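Local coordinates for protein RNA-dependent RNA polymerase (Farallon virus, PDB 6DX5) that probably acts, through its viral OTU domain, as a deubiquitinating cysteine protease within a longer protein that is probably the RNA-dependent RNA polymerase, at residues T59-A64 / E115-E120; Q66-S69 / G73-G76; D34-F39 / E51-V56; Y44-T49 / S134-T139; D127-L132 / Q155-D160. All blocks are in the same frame, centred on the assembly; numbering follows the deposited sequence.

Contact 1 (T59-A64 / E115-E120)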
# COMPACT_ATOMS: atom_id res chain seq x y z
N THR A 59 -14.50 -17.21 3.19
CA THR A 59 -13.41 -17.75 2.39
C THR A 59 -12.10 -17.06 2.74
O THR A 59 -11.09 -17.72 2.99
CB THR A 59 -13.75 -17.62 0.92
OG1 THR A 59 -14.96 -18.34 0.70
CG2 THR A 59 -12.61 -18.17 0.01
N ALA A 60 -12.13 -15.73 2.82
CA ALA A 60 -10.92 -14.98 3.09
C ALA A 60 -10.37 -15.32 4.46
O ALA A 60 -9.19 -15.64 4.60
CB ALA A 60 -11.20 -13.47 2.99
N LEU A 61 -11.23 -15.34 5.48
CA LEU A 61 -10.75 -15.59 6.83
C LEU A 61 -10.33 -17.06 7.02
O LEU A 61 -9.37 -17.35 7.75
CB LEU A 61 -11.82 -15.23 7.86
CG LEU A 61 -11.94 -13.77 8.31
CD1 LEU A 61 -11.82 -12.80 7.17
CD2 LEU A 61 -13.28 -13.56 9.01
N GLY A 62 -11.04 -18.00 6.40
CA GLY A 62 -10.62 -19.40 6.53
C GLY A 62 -9.26 -19.61 5.87
O GLY A 62 -8.40 -20.31 6.41
N TYR A 63 -9.05 -18.97 4.71
CA TYR A 63 -7.74 -18.98 4.08
C TYR A 63 -6.67 -18.42 5.02
O TYR A 63 -5.56 -18.98 5.10
CB TYR A 63 -7.79 -18.17 2.76
CG TYR A 63 -6.43 -18.08 2.11
CD1 TYR A 63 -5.59 -16.98 2.36
CD2 TYR A 63 -5.95 -19.13 1.33
CE1 TYR A 63 -4.30 -16.91 1.82
CE2 TYR A 63 -4.66 -19.08 0.79
CZ TYR A 63 -3.85 -17.94 1.03
OH TYR A 63 -2.56 -17.89 0.49
N ALA A 64 -6.96 -17.30 5.70
CA ALA A 64 -5.96 -16.73 6.59
C ALA A 64 -5.60 -17.68 7.75
O ALA A 64 -4.43 -17.77 8.13
CB ALA A 64 -6.44 -15.40 7.13
N GLU A 115 -9.67 -11.48 15.57
CA GLU A 115 -10.50 -10.71 16.50
C GLU A 115 -11.10 -9.47 15.85
O GLU A 115 -12.27 -9.14 16.08
CB GLU A 115 -9.71 -10.31 17.75
CG GLU A 115 -9.60 -11.45 18.78
CD GLU A 115 -8.74 -11.10 20.00
OE1 GLU A 115 -8.68 -9.90 20.39
OE2 GLU A 115 -8.13 -12.03 20.57
N ASP A 116 -10.31 -8.75 15.03
CA ASP A 116 -10.88 -7.62 14.30
C ASP A 116 -11.76 -8.10 13.16
O ASP A 116 -12.89 -7.61 13.00
CB ASP A 116 -9.78 -6.71 13.74
CG ASP A 116 -9.11 -5.85 14.81
OD1 ASP A 116 -9.58 -5.79 15.99
OD2 ASP A 116 -8.07 -5.24 14.46
N ALA A 117 -11.25 -9.04 12.36
CA ALA A 117 -11.89 -9.34 11.09
C ALA A 117 -13.24 -10.02 11.27
O ALA A 117 -14.14 -9.83 10.45
CB ALA A 117 -10.98 -10.21 10.23
N THR A 118 -13.43 -10.77 12.34
CA THR A 118 -14.68 -11.50 12.48
C THR A 118 -15.80 -10.61 13.00
O THR A 118 -16.97 -11.00 12.90
CB THR A 118 -14.50 -12.74 13.38
OG1 THR A 118 -14.05 -12.35 14.68
CG2 THR A 118 -13.49 -13.71 12.79
N LYS A 119 -15.50 -9.43 13.53
CA LYS A 119 -16.55 -8.50 13.92
C LYS A 119 -17.46 -8.18 12.74
O LYS A 119 -17.01 -8.11 11.60
CB LYS A 119 -15.94 -7.19 14.43
CG LYS A 119 -15.00 -7.31 15.61
CD LYS A 119 -15.69 -6.85 16.84
CE LYS A 119 -14.67 -6.30 17.85
NZ LYS A 119 -13.57 -7.25 18.11
N GLU A 120 -18.76 -7.95 13.03
CA GLU A 120 -19.69 -7.57 11.96
C GLU A 120 -19.36 -6.19 11.39
O GLU A 120 -19.67 -5.92 10.22
CB GLU A 120 -21.15 -7.58 12.43
CG GLU A 120 -21.63 -8.84 13.12
CD GLU A 120 -21.38 -8.79 14.63
OE1 GLU A 120 -20.33 -8.24 15.05
OE2 GLU A 120 -22.22 -9.32 15.41
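Leu-61 of helix 53-66 reaches across to Ala-117 and Thr-118, near the end of helix 103-117; the contact is packing between helix 53-66 and the end of helix 103-117 in the OTU-like cysteine protease domain. Its closely packed part is the buried pair Leu-61 and Ala-117, whose CB atoms are directed at the opposite segment. The two branches of the leucine divide the work. CD1 sits 4.1 Å from the methyl CB of Ala-117, while CD2 lies at the same distance from the carbonyl O of Ala-117 and continues to the side chain of Thr-118. Tyr-113, one turn earlier on helix 103-117, also packs on Leu-61, so the leucine is wedged among apolar groups of one helix face.

The other side is looser and opens to solvent. Thr-118 is exposed and meets Leu-61 through CG2. With chi1 at 60°, OG1 falls between the backbone N and the carbonyl carbon and hydrogen-bonds back to Leu-114 O, leaving the methyl to meet the leucine. Lys-119, also exposed, folds back so that NZ donates to Glu-115 O at 3.1 Å, approaching from well above the carbonyl plane. No hydrogen bond joins the two segments. At the boundary between packed core and open rim, Leu-61 CD2 comes to 3.8 Å from Thr-118 CG2.

Contact 2 (Q66-S69 / G73-G76); sequences QHWS and GAKG
Trp-68 lies against the first turns of helix 72-86, packing on Ala-74 and Lys-75. The contact closes the short link between consecutive helices 53-66 and 72-86 of the OTU-like domain: the chain leaves helix 53-66, passes through a short 3-10 segment at Trp-68 and Ser-69, and re-enters a helix within a few residues.

Lys-75 CB stands over one face of the indole, 4.0 Å from the centroid of the six-membered ring and 24° off its normal, a CH-pi contact displaced toward the rim. The backbone takes part as well, Lys-75 CA approaching Trp-68 CZ2 to 3.5 Å. The indole gets there because CG stands opposite the backbone N (chi1 -179°), which swings the benzo end of the ring toward the helix.

Apolar packing follows at the far end of the ring, where Trp-68 CH2 lies 3.9 Å from Ala-74 CB. Leu-110 of helix 103-117 packs on the indole too, and Trp-68 NE1 donates to Asn-79 OD1. Ala-74 in turn touches Tyr-113 and Asp-127 and lies near a bound dithiothreitol, probably a crystallisation component.

The polar interaction is carried by the lysine's other end. From CG onward its chain is stretched out, running past the carbonyl groups of Trp-68 and Ser-69. There Lys-75 NZ donates to Ser-69 O at 2.9 Å, tilted 24° from the carbonyl plane.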
# COMPACT_ATOMS: atom_id res chain seq x y z
N GLN A 66 -5.43 -20.83 7.72
CA GLN A 66 -4.63 -21.93 7.22
C GLN A 66 -3.31 -21.47 6.57
O GLN A 66 -2.37 -22.26 6.51
CB GLN A 66 -5.51 -22.70 6.23
CG GLN A 66 -5.10 -24.05 5.91
CD GLN A 66 -4.80 -24.86 7.15
OE1 GLN A 66 -3.90 -25.70 7.11
NE2 GLN A 66 -5.56 -24.65 8.25
N HIS A 67 -3.24 -20.22 6.10
CA HIS A 67 -2.11 -19.74 5.31
C HIS A 67 -1.62 -18.41 5.82
O HIS A 67 -1.28 -17.51 5.05
CB HIS A 67 -2.49 -19.62 3.84
CG HIS A 67 -2.99 -20.90 3.27
ND1 HIS A 67 -2.19 -21.77 2.55
CD2 HIS A 67 -4.21 -21.47 3.30
CE1 HIS A 67 -2.90 -22.81 2.17
NE2 HIS A 67 -4.13 -22.66 2.62
N TRP A 68 -1.57 -18.27 7.14
CA TRP A 68 -1.29 -16.98 7.74
C TRP A 68 -0.00 -16.39 7.17
O TRP A 68 0.06 -15.20 6.88
CB TRP A 68 -1.24 -17.10 9.27
CG TRP A 68 -0.97 -15.78 9.97
CD1 TRP A 68 -0.00 -15.53 10.91
CD2 TRP A 68 -1.69 -14.55 9.78
NE1 TRP A 68 -0.07 -14.22 11.32
CE2 TRP A 68 -1.10 -13.60 10.65
CE3 TRP A 68 -2.78 -14.16 8.97
CZ2 TRP A 68 -1.56 -12.26 10.74
CZ3 TRP A 68 -3.24 -12.81 9.04
CH2 TRP A 68 -2.63 -11.89 9.93
N SER A 69 0.99 -17.24 6.89
CA SER A 69 2.26 -16.68 6.48
C SER A 69 2.25 -16.16 5.05
O SER A 69 3.21 -15.51 4.65
CB SER A 69 3.39 -17.71 6.68
OG SER A 69 3.28 -18.73 5.72
N GLY A 73 -0.12 -8.69 3.41
CA GLY A 73 -0.64 -7.40 3.84
C GLY A 73 -1.06 -7.43 5.31
O GLY A 73 -0.61 -6.62 6.11
N ALA A 74 -1.92 -8.39 5.68
CA ALA A 74 -2.44 -8.37 7.04
C ALA A 74 -1.37 -8.76 8.06
O ALA A 74 -1.28 -8.14 9.14
CB ALA A 74 -3.66 -9.28 7.16
N LYS A 75 -0.53 -9.76 7.75
CA LYS A 75 0.43 -10.23 8.74
C LYS A 75 1.47 -9.16 9.03
O LYS A 75 2.00 -9.11 10.14
CB LYS A 75 1.12 -11.54 8.29
CG LYS A 75 2.42 -11.32 7.47
CD LYS A 75 3.01 -12.64 7.07
CE LYS A 75 4.23 -12.43 6.18
NZ LYS A 75 4.92 -13.74 6.09
N GLY A 76 1.78 -8.31 8.07
CA GLY A 76 2.68 -7.21 8.36
C GLY A 76 2.18 -6.41 9.54
O GLY A 76 2.95 -6.06 10.44

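Contact 3 (D34-F39 / E51-V56)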
# COMPACT_ATOMS: atom_id res chain seq x y z
N ASP A 34 -22.11 -0.37 2.91
CA ASP A 34 -21.73 -0.63 4.30
C ASP A 34 -20.27 -1.11 4.32
O ASP A 34 -19.57 -1.07 3.30
CB ASP A 34 -22.71 -1.61 4.95
CG ASP A 34 -22.83 -2.96 4.19
OD1 ASP A 34 -23.79 -3.75 4.47
OD2 ASP A 34 -21.97 -3.26 3.33
N GLY A 35 -19.81 -1.58 5.49
CA GLY A 35 -18.44 -2.03 5.65
C GLY A 35 -18.10 -3.32 4.91
O GLY A 35 -16.91 -3.67 4.81
N ASN A 36 -19.13 -4.03 4.40
CA ASN A 36 -18.93 -5.26 3.61
C ASN A 36 -18.85 -5.01 2.10
O ASN A 36 -18.87 -5.98 1.32
CB ASN A 36 -20.05 -6.25 3.90
CG ASN A 36 -19.93 -6.83 5.28
OD1 ASN A 36 -20.91 -6.98 6.04
ND2 ASN A 36 -18.70 -7.11 5.63
N CYS A 37 -18.71 -3.75 1.66
CA CYS A 37 -18.81 -3.47 0.22
C CYS A 37 -17.71 -4.18 -0.59
O CYS A 37 -17.99 -4.60 -1.74
CB CYS A 37 -18.81 -1.96 -0.06
SG CYS A 37 -17.34 -1.01 0.63
N PHE A 38 -16.48 -4.32 -0.07
CA PHE A 38 -15.49 -5.11 -0.81
C PHE A 38 -15.97 -6.54 -0.99
O PHE A 38 -15.95 -7.08 -2.11
CB PHE A 38 -14.11 -5.15 -0.13
CG PHE A 38 -13.16 -6.09 -0.85
CD1 PHE A 38 -12.92 -7.39 -0.39
CD2 PHE A 38 -12.60 -5.74 -2.08
CE1 PHE A 38 -12.11 -8.27 -1.11
CE2 PHE A 38 -11.78 -6.62 -2.79
CZ PHE A 38 -11.57 -7.88 -2.31
N PHE A 39 -16.42 -7.18 0.09
CA PHE A 39 -16.92 -8.55 -0.05
C PHE A 39 -18.09 -8.59 -1.01
O PHE A 39 -18.21 -9.54 -1.81
CB PHE A 39 -17.30 -9.13 1.33
CG PHE A 39 -16.15 -9.15 2.31
CD1 PHE A 39 -14.92 -9.73 1.95
CD2 PHE A 39 -16.27 -8.56 3.57
CE1 PHE A 39 -13.83 -9.75 2.85
CE2 PHE A 39 -15.19 -8.57 4.49
CZ PHE A 39 -13.95 -9.18 4.12
N GLU A 51 -25.28 -10.95 -2.24
CA GLU A 51 -25.69 -11.58 -0.99
C GLU A 51 -24.81 -12.77 -0.58
O GLU A 51 -24.87 -13.20 0.57
CB GLU A 51 -27.17 -11.97 -1.07
CG GLU A 51 -28.12 -10.66 -1.25
CD GLU A 51 -27.81 -9.40 -0.29
OE1 GLU A 51 -27.65 -8.22 -0.78
OE2 GLU A 51 -27.75 -9.57 0.97
N MET A 52 -23.90 -13.24 -1.43
CA MET A 52 -22.88 -14.17 -0.99
C MET A 52 -21.65 -13.48 -0.44
O MET A 52 -20.58 -14.10 -0.36
CB MET A 52 -22.57 -15.14 -2.11
CG MET A 52 -23.64 -16.30 -2.15
SD MET A 52 -23.13 -17.48 -3.41
CE MET A 52 -21.83 -18.36 -2.47
N TRP A 53 -21.77 -12.21 -0.04
CA TRP A 53 -20.60 -11.54 0.55
C TRP A 53 -20.07 -12.29 1.78
O TRP A 53 -18.88 -12.19 2.10
CB TRP A 53 -20.95 -10.09 0.95
CG TRP A 53 -21.93 -9.99 2.08
CD1 TRP A 53 -23.31 -9.82 1.95
CD2 TRP A 53 -21.67 -10.06 3.50
NE1 TRP A 53 -23.89 -9.79 3.19
CE2 TRP A 53 -22.92 -9.95 4.15
CE3 TRP A 53 -20.52 -10.19 4.28
CZ2 TRP A 53 -23.05 -9.98 5.55
CZ3 TRP A 53 -20.66 -10.26 5.68
CH2 TRP A 53 -21.91 -10.14 6.29
N ASP A 54 -20.95 -12.96 2.52
CA ASP A 54 -20.58 -13.62 3.76
C ASP A 54 -19.77 -14.87 3.50
O ASP A 54 -18.84 -15.19 4.26
CB ASP A 54 -21.82 -13.96 4.62
CG ASP A 54 -22.95 -14.68 3.81
OD1 ASP A 54 -22.87 -14.80 2.55
OD2 ASP A 54 -23.95 -15.14 4.43
N THR A 55 -20.12 -15.60 2.43
CA THR A 55 -19.29 -16.73 1.99
C THR A 55 -17.93 -16.24 1.50
O THR A 55 -16.90 -16.88 1.73
CB THR A 55 -20.04 -17.47 0.90
OG1 THR A 55 -21.30 -17.90 1.44
CG2 THR A 55 -19.25 -18.67 0.34
N VAL A 56 -17.91 -15.09 0.83
CA VAL A 56 -16.64 -14.51 0.41
C VAL A 56 -15.81 -14.14 1.64
O VAL A 56 -14.62 -14.44 1.72
CB VAL A 56 -16.91 -13.27 -0.49
CG1 VAL A 56 -15.59 -12.50 -0.69
CG2 VAL A 56 -17.50 -13.73 -1.84
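The carboxylate oxygen OD2 of Asp-34 accepts a hydrogen bond from the backbone N of Asn-36, the residue whose amide lies over the indole of Trp-53, and takes part in a long, weak ion pair with Arg-40 NE. The bond from Asn-36 N to Asp-34 OD2 measures 3.1 Å and makes an Asx turn, in which the N-H comes from above the carboxylate plane.

From this turn, Asn-36 lays its amide flat on one face of the Trp-53 ring. The two planes are only 19° apart, and OD1 stands 3.2 Å above the indole plane, toward the rim, at 3.3 Å from Trp-53 CZ3. Asp-54 CB lies over the opposite face, so the indole is sandwiched. The other end of the amide, ND2, lies in plane at the edge of the Phe-39 ring.

Residues 34-37 read Asp-Gly-Asn-Cys, the sequence signature of OTU-like cysteine proteases, and they form a type I turn leading into helix 37-47. The CB of Cys-37 points away from segment 51-56, and its side chain packs on His-174 and Phe-175.

The apolar half of the contact lies one turn further along. Trp-53 CG takes the cramped position between its own N and carbonyl carbon (chi1 67°), while its CB packs 3.8 Å from Phe-39 CB. Phe-39 CB also nears Trp-53 O, at 3.5 Å. Phe-39 CD1 meets Val-56 CG1 at 3.9 Å, and Leu-132 of helix 126-136 packs against the same valine.

Contact 4 (Y44-T49 / S134-T139)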
# COMPACT_ATOMS: atom_id res chain seq x y z
N TYR A 44 -20.45 -10.13 -6.04
CA TYR A 44 -21.24 -9.86 -7.23
C TYR A 44 -20.56 -10.40 -8.48
O TYR A 44 -21.21 -11.04 -9.32
CB TYR A 44 -21.53 -8.37 -7.38
CG TYR A 44 -22.32 -8.13 -8.63
CD1 TYR A 44 -23.71 -8.27 -8.65
CD2 TYR A 44 -21.68 -7.80 -9.81
CE1 TYR A 44 -24.45 -8.06 -9.83
CE2 TYR A 44 -22.41 -7.57 -10.99
CZ TYR A 44 -23.78 -7.71 -10.99
OH TYR A 44 -24.48 -7.46 -12.16
N LEU A 45 -19.24 -10.17 -8.62
CA LEU A 45 -18.55 -10.65 -9.83
C LEU A 45 -18.40 -12.16 -9.80
O LEU A 45 -18.56 -12.82 -10.83
CB LEU A 45 -17.17 -10.03 -9.96
CG LEU A 45 -17.20 -8.52 -10.11
CD1 LEU A 45 -15.79 -7.92 -10.15
CD2 LEU A 45 -17.98 -8.21 -11.38
N PHE A 46 -18.07 -12.71 -8.64
CA PHE A 46 -17.65 -14.09 -8.60
C PHE A 46 -18.85 -15.03 -8.53
O PHE A 46 -18.83 -16.09 -9.18
CB PHE A 46 -16.73 -14.31 -7.38
CG PHE A 46 -15.96 -15.64 -7.42
CD1 PHE A 46 -14.94 -15.85 -8.36
CD2 PHE A 46 -16.27 -16.66 -6.54
CE1 PHE A 46 -14.26 -17.07 -8.42
CE2 PHE A 46 -15.56 -17.87 -6.57
CZ PHE A 46 -14.55 -18.09 -7.52
N PHE A 47 -19.86 -14.70 -7.71
CA PHE A 47 -21.05 -15.55 -7.53
C PHE A 47 -22.33 -14.94 -8.12
O PHE A 47 -23.43 -15.46 -7.86
CB PHE A 47 -21.32 -15.82 -6.03
CG PHE A 47 -20.23 -16.61 -5.31
CD1 PHE A 47 -19.91 -17.91 -5.69
CD2 PHE A 47 -19.56 -16.05 -4.22
CE1 PHE A 47 -18.91 -18.65 -5.01
CE2 PHE A 47 -18.57 -16.78 -3.54
CZ PHE A 47 -18.26 -18.09 -3.94
N ASP A 48 -22.23 -13.81 -8.81
CA ASP A 48 -23.38 -13.14 -9.43
C ASP A 48 -24.41 -12.67 -8.42
O ASP A 48 -25.57 -12.43 -8.79
CB ASP A 48 -24.04 -14.03 -10.47
CG ASP A 48 -23.04 -14.52 -11.49
OD1 ASP A 48 -22.27 -13.69 -12.06
OD2 ASP A 48 -22.98 -15.76 -11.66
N THR A 49 -24.02 -12.52 -7.16
CA THR A 49 -24.92 -11.86 -6.22
C THR A 49 -24.12 -11.27 -5.07
O THR A 49 -23.24 -11.93 -4.53
CB THR A 49 -25.99 -12.82 -5.68
OG1 THR A 49 -26.75 -12.11 -4.70
CG2 THR A 49 -25.37 -14.09 -5.01
N SER A 134 -5.37 -15.71 -3.68
CA SER A 134 -4.68 -16.97 -3.46
C SER A 134 -5.66 -18.09 -3.14
O SER A 134 -5.52 -19.21 -3.64
CB SER A 134 -3.67 -16.82 -2.32
OG SER A 134 -2.68 -15.86 -2.65
N ALA A 135 -6.64 -17.83 -2.26
CA ALA A 135 -7.57 -18.90 -1.89
C ALA A 135 -8.26 -19.46 -3.13
O ALA A 135 -8.40 -20.66 -3.26
CB ALA A 135 -8.64 -18.38 -0.91
N LEU A 136 -8.72 -18.59 -4.04
CA LEU A 136 -9.54 -19.07 -5.15
C LEU A 136 -8.75 -19.22 -6.44
O LEU A 136 -9.32 -19.61 -7.44
CB LEU A 136 -10.74 -18.14 -5.41
CG LEU A 136 -11.59 -17.93 -4.17
CD1 LEU A 136 -12.51 -16.71 -4.32
CD2 LEU A 136 -12.41 -19.21 -3.93
N ASN A 137 -7.44 -18.90 -6.43
CA ASN A 137 -6.60 -18.95 -7.64
C ASN A 137 -7.14 -18.03 -8.75
O ASN A 137 -7.29 -18.46 -9.89
CB ASN A 137 -6.46 -20.39 -8.16
CG ASN A 137 -5.41 -20.50 -9.22
OD1 ASN A 137 -4.47 -19.67 -9.28
ND2 ASN A 137 -5.52 -21.51 -10.08
N VAL A 138 -7.48 -16.79 -8.41
CA VAL A 138 -7.99 -15.83 -9.38
C VAL A 138 -7.16 -14.56 -9.26
O VAL A 138 -6.36 -14.40 -8.33
CB VAL A 138 -9.48 -15.47 -9.20
CG1 VAL A 138 -10.33 -16.68 -9.40
CG2 VAL A 138 -9.76 -14.79 -7.82
N THR A 139 -7.38 -13.67 -10.23
CA THR A 139 -6.78 -12.35 -10.23
C THR A 139 -7.83 -11.30 -9.87
O THR A 139 -8.93 -11.27 -10.47
CB THR A 139 -6.16 -12.08 -11.59
OG1 THR A 139 -5.15 -13.07 -11.79
CG2 THR A 139 -5.52 -10.69 -11.64
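Phe-46, near the end of helix 37-47, turns one face of its ring to Leu-136 and is met obliquely, at CE1, by Val-138. The leucine methyl CD1 sits over that face, 4.2 Å from the ring centroid and 20° off the normal, a CH-pi contact. It is displaced toward the rim, so CE2 and CZ of Phe-46 are the ring atoms it meets, each at 4.0 Å. Val-138 CG1 lies 4.1 Å from Phe-46 CE1. Both aliphatic side chains approach from one side of the ring plane, Leu-136 CD1 over the face and Val-138 CG1 further out, past CE1.

The torsion at the base of the phenylalanine sets this up: CG stands across from the backbone N (chi1 -166°), carrying the ring off the helix toward segment 134-139. At its edge the ring meets Phe-47, whose own face lies under Phe-46 CD2, an atom 3.5 Å above the Phe-47 plane and over its centre. Phe-166 of the central sheet meets Phe-46 edge-to-face.

On the opposing side, a Schellman motif closes helix 126-136, with Asn-137 as the C' residue at positive phi (58°). This reversal lets Leu-136, just before Asn-137, and Val-138, already leading into strand 140-145, present their side chains to the same ring.

Between the two segments the contact is apolar packing plus one CH-pi contact, with Phe-166 bridging Phe-46 and Val-138. As no hydrogen bond crosses, the fit rests on the shapes of the ring and the two aliphatic side chains at a partly exposed site.

Contact 5 (D127-L132 / Q155-D160); sequences DEAEML and QKFGTD
With CG opposite its carbonyl carbon (chi1 -63°), Phe-157 sends its ring from the end of strand 151-157 onto helix 126-136. There the helix backbone places Glu-130 CB at the ring, while CG turned across from the backbone N (chi1 169°) and an extended chain take the carboxylate away from it.

The phenyl ring lies on the helix backbone itself: Glu-130 N is 3.9 Å above the plane of the Phe-157 ring, over its centre, and Ala-129 C stands over the same face nearer the rim. The flanking CB atoms complete the seat, Glu-130 CB at 3.4 Å from Phe-157 CE1 and Ala-129 CB at 3.7 Å from Phe-157 CE2. This is helix-on-sheet packing in the core of the OTU-like domain.

Beyond the ring, the strand runs into a loop whose carbonyls Gly-158 O and Asp-160 O are both held by Lys-156 NZ, at 2.6 and 2.7 Å.

The contact is apolar: of the Glu-130 side chain the ring meets the CB-CG root, alongside the backbone N and CA. The buried OE1 of Glu-130 accepts from Gly-73 N near the start of helix 72-86, where the helix end would probably favour the ionised carboxylate.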
# COMPACT_ATOMS: atom_id res chain seq x y z
N ASP A 127 -6.36 -6.26 2.21
CA ASP A 127 -5.79 -7.42 2.92
C ASP A 127 -6.55 -8.67 2.54
O ASP A 127 -5.96 -9.73 2.35
CB ASP A 127 -5.86 -7.23 4.43
CG ASP A 127 -4.83 -6.23 4.98
OD1 ASP A 127 -3.98 -5.65 4.23
OD2 ASP A 127 -4.91 -6.02 6.21
N GLU A 128 -7.85 -8.55 2.35
CA GLU A 128 -8.64 -9.71 1.97
C GLU A 128 -8.64 -9.95 0.46
O GLU A 128 -8.75 -11.12 0.05
CB GLU A 128 -10.07 -9.57 2.51
CG GLU A 128 -10.15 -9.69 4.06
CD GLU A 128 -9.73 -8.42 4.78
OE1 GLU A 128 -9.22 -8.54 5.94
OE2 GLU A 128 -9.92 -7.30 4.19
N ALA A 129 -8.49 -8.92 -0.39
CA ALA A 129 -8.24 -9.17 -1.82
C ALA A 129 -7.05 -10.13 -2.00
O ALA A 129 -7.10 -11.05 -2.82
CB ALA A 129 -7.97 -7.86 -2.58
N GLU A 130 -5.98 -9.91 -1.27
CA GLU A 130 -4.84 -10.79 -1.39
C GLU A 130 -5.21 -12.23 -1.02
O GLU A 130 -4.76 -13.19 -1.66
CB GLU A 130 -3.72 -10.26 -0.50
CG GLU A 130 -2.58 -11.19 -0.33
CD GLU A 130 -1.41 -10.58 0.45
OE1 GLU A 130 -1.62 -9.69 1.33
OE2 GLU A 130 -0.24 -10.99 0.12
N MET A 131 -6.01 -12.39 0.04
CA MET A 131 -6.37 -13.73 0.51
C MET A 131 -7.23 -14.44 -0.53
O MET A 131 -6.99 -15.61 -0.85
CB MET A 131 -7.12 -13.60 1.83
CG MET A 131 -6.20 -13.01 2.97
SD MET A 131 -7.18 -12.70 4.43
CE MET A 131 -5.99 -11.70 5.45
N LEU A 132 -8.25 -13.72 -1.03
CA LEU A 132 -9.18 -14.29 -1.99
C LEU A 132 -8.47 -14.69 -3.26
O LEU A 132 -8.78 -15.73 -3.84
CB LEU A 132 -10.25 -13.24 -2.31
CG LEU A 132 -11.20 -13.01 -1.14
CD1 LEU A 132 -12.12 -11.78 -1.48
CD2 LEU A 132 -12.02 -14.32 -0.99
N GLN A 155 -3.79 -1.69 -8.57
CA GLN A 155 -3.09 -2.88 -8.11
C GLN A 155 -3.83 -4.11 -8.59
O GLN A 155 -5.06 -4.09 -8.82
CB GLN A 155 -3.00 -2.96 -6.59
CG GLN A 155 -2.43 -1.79 -5.91
CD GLN A 155 -3.52 -0.91 -5.28
OE1 GLN A 155 -4.27 -1.33 -4.35
NE2 GLN A 155 -3.61 0.33 -5.79
N LYS A 156 -3.08 -5.20 -8.68
CA LYS A 156 -3.57 -6.47 -9.21
C LYS A 156 -2.97 -7.59 -8.34
O LYS A 156 -1.75 -7.68 -8.21
CB LYS A 156 -3.14 -6.60 -10.67
CG LYS A 156 -3.41 -7.88 -11.45
CD LYS A 156 -3.12 -7.55 -12.92
CE LYS A 156 -1.98 -8.35 -13.57
NZ LYS A 156 -1.91 -9.76 -13.17
N PHE A 157 -3.81 -8.37 -7.69
CA PHE A 157 -3.39 -9.57 -7.00
C PHE A 157 -3.60 -10.72 -7.96
O PHE A 157 -4.73 -10.96 -8.39
CB PHE A 157 -4.20 -9.79 -5.74
CG PHE A 157 -4.04 -8.71 -4.72
CD1 PHE A 157 -3.08 -8.83 -3.73
CD2 PHE A 157 -4.85 -7.59 -4.72
CE1 PHE A 157 -2.91 -7.86 -2.76
CE2 PHE A 157 -4.67 -6.60 -3.74
CZ PHE A 157 -3.71 -6.77 -2.76
N GLY A 158 -2.52 -11.40 -8.34
CA GLY A 158 -2.60 -12.45 -9.33
C GLY A 158 -1.94 -12.04 -10.63
O GLY A 158 -1.62 -10.88 -10.86
N THR A 159 -1.74 -13.05 -11.50
CA THR A 159 -0.98 -12.88 -12.74
C THR A 159 -1.83 -12.79 -14.01
O THR A 159 -1.24 -12.63 -15.09
CB THR A 159 -0.03 -14.06 -12.94
OG1 THR A 159 -0.80 -15.27 -12.93
CG2 THR A 159 1.01 -14.08 -11.84
N ASP A 160 -3.15 -12.94 -13.95
CA ASP A 160 -3.94 -12.84 -15.18
C ASP A 160 -4.04 -11.40 -15.66
O ASP A 160 -3.78 -10.44 -14.93
CB ASP A 160 -5.36 -13.38 -14.97
CG ASP A 160 -5.41 -14.89 -14.83
OD1 ASP A 160 -4.84 -15.59 -15.71
OD2 ASP A 160 -6.03 -15.36 -13.83

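Contacts 1, 3 and 5 are buried, contact 2 partly so, and contact 4 lies at the surface. Helix 53-66 serves both contact 1 and contact 3, helix 37-47 both 3 and 4, and helix 126-136 both 4 and 5, so these four form a continuous set around the helical layer; contact 5 alone takes that layer onto a sheet strand. Contact 2 joins them through the Gly-73 N to Glu-130 OE1 bond with contact 5. Contact 1 is aliphatic packing, contact 4 adds CH-pi, and contact 5 lays a ring on helix backbone. Contact 2 has a lysine-carbonyl bond near solvent, whereas contact 3 stacks an amide on an indole beside the OTU signature sequence.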